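Local coordinates for DUF3828 domain-containing protein (Bacteroides thetaiotaomicron, PDB 3KZT) that is of unknown function but is probably a bacterial lipoprotein, carried to the cell envelope and tethered there by a lipid, at residues S21-E26 with G132-D137; E32-A37 with D79-A84; K98-N101 with Y105-N108. All blocks are in the same frame, centred on the assembly; numbering follows the deposited sequence. Where two conformers were deposited one is given.

Interaction 1 (S21-E26 with G132-D137); sequences SRIEQE and GQYLID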
loop_
_atom_site.group_PDB
_atom_site.type_symbol
_atom_site.label_atom_id
_atom_site.label_comp_id
_atom_site.label_asym_id
_atom_site.label_seq_id
_atom_site.Cartn_x
_atom_site.Cartn_y
_atom_site.Cartn_z
ATOM N N SER A 21 -4.242 -1.491 25.794
ATOM C CA SER A 21 -3.264 -0.958 24.832
ATOM C C SER A 21 -2.923 -1.958 23.710
ATOM O O SER A 21 -2.847 -1.571 22.551
ATOM C CB SER A 21 -1.989 -0.510 25.539
ATOM O OG SER A 21 -1.135 0.147 24.619
ATOM N N ARG A 22 -2.735 -3.229 24.080
ATOM C CA ARG A 22 -2.441 -4.308 23.121
ATOM C C ARG A 22 -3.584 -4.490 22.126
ATOM O O ARG A 22 -3.369 -4.480 20.928
ATOM C CB ARG A 22 -2.212 -5.624 23.883
ATOM C CG ARG A 22 -1.911 -6.873 23.018
ATOM C CD ARG A 22 -1.629 -8.072 23.903
ATOM N NE ARG A 22 -2.808 -8.445 24.696
ATOM C CZ ARG A 22 -3.873 -9.157 24.258
ATOM N NH1 ARG A 22 -3.963 -9.613 22.988
ATOM N NH2 ARG A 22 -4.877 -9.417 25.115
ATOM N N ILE A 23 -4.793 -4.668 22.663
ATOM C CA ILE A 23 -6.007 -4.903 21.855
ATOM C C ILE A 23 -6.275 -3.744 20.883
ATOM O O ILE A 23 -6.615 -3.976 19.715
ATOM C CB ILE A 23 -7.250 -5.179 22.762
ATOM C CG1 ILE A 23 -7.113 -6.555 23.441
ATOM C CG2 ILE A 23 -8.544 -5.154 21.956
ATOM C CD1 ILE A 23 -7.149 -7.722 22.480
ATOM N N GLU A 24 -6.109 -2.506 21.370
ATOM C CA GLU A 24 -6.257 -1.300 20.520
ATOM C C GLU A 24 -5.240 -1.267 19.381
ATOM O O GLU A 24 -5.612 -0.932 18.243
ATOM C CB GLU A 24 -6.153 -0.024 21.348
ATOM C CG GLU A 24 -7.406 0.249 22.180
ATOM C CD GLU A 24 -7.190 1.254 23.294
ATOM O OE1 GLU A 24 -6.208 2.026 23.248
ATOM O OE2 GLU A 24 -8.013 1.274 24.220
ATOM N N GLN A 25 -3.975 -1.629 19.678
ATOM C CA GLN A 25 -2.927 -1.707 18.640
ATOM C C GLN A 25 -3.179 -2.804 17.626
ATOM O O GLN A 25 -2.856 -2.620 16.449
ATOM C CB GLN A 25 -1.515 -1.860 19.239
ATOM C CG GLN A 25 -0.985 -0.632 19.990
ATOM C CD GLN A 25 -0.825 0.626 19.120
ATOM O OE1 GLN A 25 -0.785 0.562 17.885
ATOM N NE2 GLN A 25 -0.745 1.772 19.775
ATOM N N GLU A 26 -3.739 -3.944 18.076
ATOM C CA GLU A 26 -4.160 -5.025 17.170
ATOM C C GLU A 26 -5.270 -4.544 16.225
ATOM O O GLU A 26 -5.211 -4.819 15.039
ATOM C CB GLU A 26 -4.651 -6.269 17.949
ATOM C CG GLU A 26 -3.548 -7.000 18.715
ATOM C CD GLU A 26 -4.045 -8.153 19.587
ATOM O OE1 GLU A 26 -5.242 -8.541 19.516
ATOM O OE2 GLU A 26 -3.223 -8.675 20.347
ATOM N N GLY A 132 -11.380 -14.166 17.247
ATOM C CA GLY A 132 -9.991 -13.735 17.044
ATOM C C GLY A 132 -9.712 -12.820 15.860
ATOM O O GLY A 132 -8.656 -12.195 15.832
ATOM N N GLN A 133 -10.640 -12.746 14.883
ATOM C CA GLN A 133 -10.496 -11.880 13.687
ATOM C C GLN A 133 -11.144 -10.526 13.923
ATOM O O GLN A 133 -12.296 -10.473 14.332
ATOM C CB GLN A 133 -11.187 -12.514 12.466
ATOM C CG GLN A 133 -10.565 -13.806 11.980
ATOM C CD GLN A 133 -9.228 -13.583 11.327
ATOM O OE1 GLN A 133 -8.186 -13.946 11.890
ATOM N NE2 GLN A 133 -9.230 -12.939 10.152
ATOM N N TYR A 134 -10.404 -9.446 13.641
ATOM C CA TYR A 134 -10.922 -8.072 13.738
ATOM C C TYR A 134 -11.567 -7.664 12.402
ATOM O O TYR A 134 -11.019 -7.935 11.339
ATOM C CB TYR A 134 -9.813 -7.091 14.101
ATOM C CG TYR A 134 -9.261 -7.293 15.487
ATOM C CD1 TYR A 134 -9.907 -6.745 16.595
ATOM C CD2 TYR A 134 -8.087 -8.031 15.701
ATOM C CE1 TYR A 134 -9.403 -6.907 17.876
ATOM C CE2 TYR A 134 -7.576 -8.205 16.989
ATOM C CZ TYR A 134 -8.248 -7.632 18.072
ATOM O OH TYR A 134 -7.783 -7.775 19.338
ATOM N N LEU A 135 -12.740 -7.036 12.485
ATOM C CA LEU A 135 -13.509 -6.585 11.315
ATOM C C LEU A 135 -14.102 -5.232 11.628
ATOM O O LEU A 135 -14.394 -4.954 12.782
ATOM C CB LEU A 135 -14.644 -7.567 11.007
ATOM C CG LEU A 135 -14.266 -8.991 10.592
ATOM C CD1 LEU A 135 -15.487 -9.878 10.563
ATOM C CD2 LEU A 135 -13.583 -8.977 9.243
ATOM N N ILE A 136 -14.262 -4.386 10.602
ATOM C CA ILE A 136 -14.889 -3.082 10.768
ATOM C C ILE A 136 -16.396 -3.337 10.597
ATOM O O ILE A 136 -16.804 -3.866 9.574
ATOM C CB ILE A 136 -14.375 -2.042 9.736
ATOM C CG1 ILE A 136 -12.858 -1.803 9.913
ATOM C CG2 ILE A 136 -15.088 -0.748 9.914
ATOM C CD1 ILE A 136 -12.225 -0.939 8.848
ATOM N N ASP A 137 -17.201 -2.997 11.608
ATOM C CA ASP A 137 -18.684 -3.208 11.558
ATOM C C ASP A 137 -19.528 -1.928 11.405
ATOM O O ASP A 137 -20.744 -2.027 11.275
ATOM C CB ASP A 137 -19.179 -4.073 12.735
ATOM C CG ASP A 137 -19.048 -3.393 14.094
ATOM O OD1 ASP A 137 -18.313 -2.392 14.241
ATOM O OD2 ASP A 137 -19.681 -3.892 15.038
#

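Interaction 2 (E32-A37 with D79-A84); sequences EDFYEA and DPIIRA. With SO4 (sulfate ion), chain F.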
loop_
_atom_site.group_PDB
_atom_site.type_symbol
_atom_site.label_atom_id
_atom_site.label_comp_id
_atom_site.label_asym_id
_atom_site.label_seq_id
_atom_site.Cartn_x
_atom_site.Cartn_y
_atom_site.Cartn_z
ATOM N N GLU A 32 -5.313 -0.335 9.514
ATOM C CA GLU A 32 -4.181 0.035 8.624
ATOM C C GLU A 32 -4.038 -0.890 7.414
ATOM O O GLU A 32 -3.831 -0.406 6.299
ATOM C CB GLU A 32 -2.871 0.010 9.390
ATOM C CG GLU A 32 -2.704 1.194 10.349
ATOM C CD GLU A 32 -1.493 1.070 11.259
ATOM O OE1 GLU A 32 -0.858 -0.003 11.290
ATOM O OE2 GLU A 32 -1.174 2.069 11.948
ATOM N N ASP A 33 -4.139 -2.206 7.653
ATOM C CA ASP A 33 -4.054 -3.233 6.567
ATOM C C ASP A 33 -5.181 -3.100 5.579
ATOM O O ASP A 33 -4.960 -3.251 4.377
ATOM C CB ASP A 33 -4.100 -4.671 7.119
ATOM C CG ASP A 33 -2.883 -5.042 7.956
ATOM O OD1 ASP A 33 -1.882 -4.296 7.989
ATOM O OD2 ASP A 33 -2.953 -6.095 8.601
ATOM N N PHE A 34 -6.400 -2.878 6.088
ATOM C CA PHE A 34 -7.557 -2.650 5.217
ATOM C C PHE A 34 -7.349 -1.446 4.288
ATOM O O PHE A 34 -7.501 -1.582 3.074
ATOM C CB PHE A 34 -8.865 -2.458 6.017
ATOM C CG PHE A 34 -9.989 -1.948 5.182
ATOM C CD1 PHE A 34 -10.417 -2.667 4.061
ATOM C CD2 PHE A 34 -10.611 -0.724 5.472
ATOM C CE1 PHE A 34 -11.444 -2.185 3.250
ATOM C CE2 PHE A 34 -11.652 -0.242 4.663
ATOM C CZ PHE A 34 -12.061 -0.971 3.555
ATOM N N TYR A 35 -7.010 -0.290 4.868
ATOM C CA TYR A 35 -6.831 0.954 4.081
ATOM C C TYR A 35 -5.682 0.911 3.080
ATOM O O TYR A 35 -5.821 1.431 1.975
ATOM C CB TYR A 35 -6.754 2.211 4.987
ATOM C CG TYR A 35 -8.119 2.744 5.320
ATOM C CD1 TYR A 35 -8.857 2.228 6.387
ATOM C CD2 TYR A 35 -8.699 3.744 4.543
ATOM C CE1 TYR A 35 -10.133 2.698 6.682
ATOM C CE2 TYR A 35 -9.966 4.226 4.823
ATOM C CZ TYR A 35 -10.687 3.706 5.897
ATOM O OH TYR A 35 -11.940 4.173 6.189
ATOM N N GLU A 36 -4.565 0.286 3.452
ATOM C CA GLU A 36 -3.435 0.112 2.511
ATOM C C GLU A 36 -3.784 -0.842 1.357
ATOM O O GLU A 36 -3.468 -0.547 0.198
ATOM C CB GLU A 36 -2.168 -0.323 3.239
ATOM C CG GLU A 36 -1.560 0.824 4.035
ATOM C CD GLU A 36 -0.527 0.397 5.051
ATOM O OE1 GLU A 36 0.007 -0.747 4.973
ATOM O OE2 GLU A 36 -0.239 1.225 5.945
ATOM N N ALA A 37 -4.452 -1.961 1.683
ATOM C CA ALA A 37 -4.919 -2.940 0.671
ATOM C C ALA A 37 -5.982 -2.332 -0.248
ATOM O O ALA A 37 -5.894 -2.456 -1.465
ATOM C CB ALA A 37 -5.476 -4.183 1.355
ATOM N N ASP A 79 -16.908 7.665 -2.453
ATOM C CA ASP A 79 -16.644 6.440 -1.732
ATOM C C ASP A 79 -16.645 6.824 -0.224
ATOM O O ASP A 79 -15.779 7.581 0.203
ATOM C CB ASP A 79 -15.288 5.864 -2.166
ATOM C CG ASP A 79 -15.037 4.466 -1.636
ATOM O OD1 ASP A 79 -15.600 4.081 -0.598
ATOM O OD2 ASP A 79 -14.253 3.750 -2.273
ATOM N N PRO A 80 -17.627 6.312 0.568
ATOM C CA PRO A 80 -17.638 6.650 2.010
ATOM C C PRO A 80 -16.414 6.126 2.851
ATOM O O PRO A 80 -16.133 6.690 3.927
ATOM C CB PRO A 80 -18.944 6.002 2.499
ATOM C CG PRO A 80 -19.157 4.892 1.578
ATOM C CD PRO A 80 -18.739 5.394 0.245
ATOM N N ILE A 81 -15.720 5.076 2.353
ATOM C CA ILE A 81 -14.542 4.518 3.034
ATOM C C ILE A 81 -13.398 5.551 3.061
ATOM O O ILE A 81 -12.775 5.748 4.096
ATOM C CB ILE A 81 -14.051 3.193 2.362
ATOM C CG1 ILE A 81 -15.111 2.076 2.494
ATOM C CG2 ILE A 81 -12.731 2.705 3.017
ATOM C CD1 ILE A 81 -14.800 0.843 1.671
ATOM N N ILE A 82 -13.160 6.212 1.914
ATOM C CA ILE A 82 -12.111 7.282 1.767
ATOM C C ILE A 82 -12.658 8.741 1.762
ATOM O O ILE A 82 -11.857 9.698 1.795
ATOM C CB ILE A 82 -11.193 7.058 0.489
ATOM C CG1 ILE A 82 -12.000 7.011 -0.823
ATOM C CG2 ILE A 82 -10.392 5.771 0.632
ATOM C CD1 ILE A 82 -11.160 7.053 -2.080
ATOM N N ARG A 83 -13.997 8.907 1.737
ATOM C CA ARG A 83 -14.661 10.232 1.610
ATOM C C ARG A 83 -14.099 11.004 0.411
ATOM O O ARG A 83 -13.673 12.165 0.528
ATOM C CB ARG A 83 -14.569 11.033 2.916
ATOM C CG ARG A 83 -15.319 10.401 4.034
ATOM C CD ARG A 83 -15.247 11.231 5.272
ATOM N NE ARG A 83 -16.084 10.669 6.335
ATOM C CZ ARG A 83 -16.326 11.245 7.524
ATOM N NH1 ARG A 83 -15.789 12.437 7.855
ATOM N NH2 ARG A 83 -17.120 10.618 8.405
ATOM N N ALA A 84 -14.073 10.320 -0.729
ATOM C CA ALA A 84 -13.516 10.854 -1.962
ATOM C C ALA A 84 -13.958 9.966 -3.112
ATOM O O ALA A 84 -14.454 8.860 -2.881
ATOM C CB ALA A 84 -12.017 10.890 -1.884
HETATM S S SO4 F . -17.832 12.379 11.181
HETATM O O1 SO4 F . -18.424 11.072 10.888
HETATM O O2 SO4 F . -16.477 12.456 10.644
HETATM O O3 SO4 F . -17.783 12.573 12.630
HETATM O O4 SO4 F . -18.651 13.428 10.574
#

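Interaction 3 (K98-N101 with Y105-N108); sequences KHLN and YEVN. With EDO (1,2-ethanediol), chain C.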
loop_
_atom_site.group_PDB
_atom_site.type_symbol
_atom_site.label_atom_id
_atom_site.label_comp_id
_atom_site.label_asym_id
_atom_site.label_seq_id
_atom_site.Cartn_x
_atom_site.Cartn_y
_atom_site.Cartn_z
ATOM N N LYS A 98 -5.979 5.913 14.970
ATOM C CA LYS A 98 -5.893 5.994 16.425
ATOM C C LYS A 98 -7.219 5.664 17.075
ATOM O O LYS A 98 -8.283 5.793 16.449
ATOM C CB LYS A 98 -5.388 7.377 16.882
ATOM C CG LYS A 98 -6.420 8.539 16.892
ATOM C CD LYS A 98 -5.757 9.820 17.385
ATOM C CE LYS A 98 -6.771 10.888 17.743
ATOM N NZ LYS A 98 -6.084 12.118 18.224
ATOM N N HIS A 99 -7.147 5.268 18.343
ATOM C CA HIS A 99 -8.323 4.926 19.131
ATOM C C HIS A 99 -9.045 6.191 19.598
ATOM O O HIS A 99 -8.392 7.165 19.983
ATOM C CB HIS A 99 -7.906 4.091 20.335
ATOM C CG HIS A 99 -9.041 3.670 21.200
ATOM N ND1 HIS A 99 -9.156 4.069 22.510
ATOM C CD2 HIS A 99 -10.120 2.897 20.945
ATOM C CE1 HIS A 99 -10.250 3.547 23.031
ATOM N NE2 HIS A 99 -10.852 2.830 22.104
ATOM N N LEU A 100 -10.385 6.160 19.550
ATOM C CA LEU A 100 -11.227 7.249 20.043
ATOM C C LEU A 100 -11.739 6.857 21.438
ATOM O O LEU A 100 -11.214 7.333 22.445
ATOM C CB LEU A 100 -12.384 7.559 19.048
ATOM C CG LEU A 100 -12.031 8.184 17.695
ATOM C CD1 LEU A 100 -13.304 8.305 16.841
ATOM C CD2 LEU A 100 -11.364 9.550 17.863
ATOM N N ASN A 101 -12.711 5.951 21.471
ATOM C CA ASN A 101 -13.319 5.475 22.709
ATOM C C ASN A 101 -14.031 4.155 22.416
ATOM O O ASN A 101 -14.511 3.947 21.288
ATOM C CB ASN A 101 -14.324 6.504 23.251
ATOM C CG ASN A 101 -15.475 6.763 22.286
ATOM O OD1 ASN A 101 -15.269 7.255 21.164
ATOM N ND2 ASN A 101 -16.695 6.417 22.710
ATOM N N TYR A 105 -12.537 3.970 16.373
ATOM C CA TYR A 105 -11.191 4.389 15.981
ATOM C C TYR A 105 -11.393 5.466 14.924
ATOM O O TYR A 105 -12.474 5.555 14.345
ATOM C CB TYR A 105 -10.393 3.176 15.426
ATOM C CG TYR A 105 -10.164 2.117 16.481
ATOM C CD1 TYR A 105 -11.164 1.200 16.802
ATOM C CD2 TYR A 105 -8.957 2.042 17.179
ATOM C CE1 TYR A 105 -10.976 0.241 17.794
ATOM C CE2 TYR A 105 -8.753 1.082 18.173
ATOM C CZ TYR A 105 -9.762 0.189 18.471
ATOM O OH TYR A 105 -9.584 -0.742 19.445
ATOM N N GLU A 106 -10.373 6.283 14.697
ATOM C CA GLU A 106 -10.426 7.374 13.716
ATOM C C GLU A 106 -9.337 7.125 12.676
ATOM O O GLU A 106 -8.182 6.966 13.045
ATOM C CB GLU A 106 -10.191 8.717 14.425
ATOM C CG GLU A 106 -10.171 9.946 13.504
ATOM C CD GLU A 106 -10.009 11.230 14.274
ATOM O OE1 GLU A 106 -11.037 11.774 14.741
ATOM O OE2 GLU A 106 -8.864 11.719 14.383
ATOM N N VAL A 107 -9.722 7.089 11.390
ATOM C CA VAL A 107 -8.785 6.927 10.266
ATOM C C VAL A 107 -8.525 8.317 9.681
ATOM O O VAL A 107 -9.438 8.921 9.103
ATOM C CB VAL A 107 -9.360 6.005 9.172
ATOM C CG1 VAL A 107 -8.438 5.993 7.934
ATOM C CG2 VAL A 107 -9.543 4.587 9.721
ATOM N N ASN A 108 -7.291 8.811 9.843
ATOM C CA ASN A 108 -6.870 10.137 9.360
ATOM C C ASN A 108 -5.923 10.026 8.181
ATOM O O ASN A 108 -5.013 9.192 8.203
ATOM C CB ASN A 108 -6.166 10.900 10.475
ATOM C CG ASN A 108 -7.075 11.177 11.645
ATOM O OD1 ASN A 108 -8.031 11.925 11.523
ATOM N ND2 ASN A 108 -6.784 10.552 12.801
HETATM C C1 EDO C . -11.971 -4.725 19.721
HETATM O O1 EDO C . -13.079 -4.986 20.588
HETATM C C2 EDO C . -12.103 -3.341 19.101
HETATM O O2 EDO C . -11.836 -2.319 20.072
#

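Interaction 1 (S21-E26 with G132-D137)
Glu26 and Tyr134 are the residues whose backbones come nearest, their CA atoms 8.2 Å apart, too far for main-chain bonding between helix 13-41 and strand 133-139. Tyr134 stretches from the start of its strand to the helix, and its hydroxyl donates to Glu26 OE1, with OH and OE1 2.7 Å apart. The oxygen is met on its anti side, 22° out of the carboxylate plane, and the carboxylate is turned 71° from the ring. With CG of Glu26 anti to the carbonyl carbon (chi1 -68°) and the chain extended beyond it, the acid crosses the outer part of the ring at a slant, where Glu26 CB is 3.6 Å from Tyr134 CE2. Glu26 OE2 is met on its syn side by Arg22 NH1, 2.9 Å away, in a salt bridge from one helical turn back. In the conformers described for Arg22 and Ile23, the CD1 end of Ile23 comes closest to the hydroxyl, its side chain crossing the tyrosine at about a right angle. Around this surface contact, the Tyr134 ring also rests on Met30 of the same helix and on Val127 and Asn129 of the adjoining strand 119-130, so helix 13-41 packs over the strand that closes one side of the four-stranded antiparallel sheet.

Interaction 2 (E32-A37 with D79-A84)
Apolar contact between Ile81 and two successive aromatic residues, Phe34 and Tyr35, makes up most of this buried junction. In the conformer described, the CG2 methyl of Ile81 is 3.5 Å from Phe34 CE2 and 3.6 Å from Tyr35 CE2, reaching both rings, while CD1 comes in at the edge of the Phe34 ring, in its plane. Phe34 has CG anti to the backbone N (chi1 168°), which swings its ring forward until CE2 stands over the rim of one face of Tyr35. Among the polar bonds, Tyr35 OH donates to the carbonyl of Ile81, OH to O 2.7 Å, the hydroxyl tilted 24° from the carbonyl plane. The loop that offers this carbonyl is tightly folded: Asp79 OD1 accepts from Ile81 N at 3.1 Å, an Asx turn, and Arg83 and Ala84 both face Asp79 in a G1 beta bulge. Helix 13-41 packs against a compact turn between helix 63-75 and strand 96-101, and Tyr38, also on helix 13-41, hydrogen-bonds to Asp79 OD2. At the far side the extended Arg83 clasps edge-on a sulfate, probably from the crystallisation liquor, with Arg83 NH1 2.9 Å from sulfate O2 and NH2 2.8 Å from sulfate O1.

Interaction 3 (K98-N101 with Y105-N108)
Lys98 and Glu106 form a hydrogen-bonded antiparallel pair in the beta hairpin of strands 96-101 and 104-111, with Glu106 N to Lys98 O at 2.8 Å and Lys98 N to Glu106 O at 3.1 Å. Next to it, His99 and Tyr105 make a non-hydrogen-bonded pair, and a classic beta bulge follows, Leu100 and Asn101 both facing Trp104. On the side of the sheet toward helix 13-41, His99 has CG anti to its backbone N (chi1 -179°), which brings the imidazole over the tyrosine. The two rings meet edge to face, with centroids 5.0 Å apart and planes at 60°; CD2 is the histidine atom that leans over the rim of the phenol, 3.6 Å from Tyr105 CE2. His99 NE2 is tied to the carbonyl of Asp102, which fixes the turn of the imidazole. Tyr105 OH donates to O2 of an ethanediol, probably from the crystallisation liquor, 2.8 Å away in the plane of the ring; Asn103 also bonds this molecule. With a serine in place of Tyr105, the imidazole edge would probably be left without an aromatic face and a gap would open beneath helix 13-41, where Ala27 and Ile31 touch this ring. On the other side Lys98 holds CG in the crowded position between backbone N and carbonyl carbon (chi1 79°) and then runs extended, side by side with Glu106, although its NZ makes no contact with the carboxylate. Leu100 crosses the base of the glutamate, CD2 to Glu106 CB 3.7 Å. Glu106 OE2 accepts from Asn108 ND2, 2.9 Å away, through its anti lone pair, and lies in the amide plane of Asn108.

How the interactions relate
Helix 13-41 supplies one segment each to interactions 1 and 2 and packs on interaction 3, where its residue Glu24 touches His99 and Tyr105. Interaction 2 is the core contact, near the centre of the chain and mostly apolar, with one tyrosine bond to a carbonyl. Interactions 1 and 3 are surface contacts at the two outer strands of the same sheet; one relies on a tyrosine bonded to a carboxylate, the other on main-chain pairing and an edge-to-face ring pair. Apolar contacts connect them: Ile136 CD1 lies 3.7 Å from Phe34 CD2, and Tyr35 CE1 3.6 Å from Val107 CG2. Along the chain, interactions 2 and 3 follow one another inside the loop closed by interaction 1.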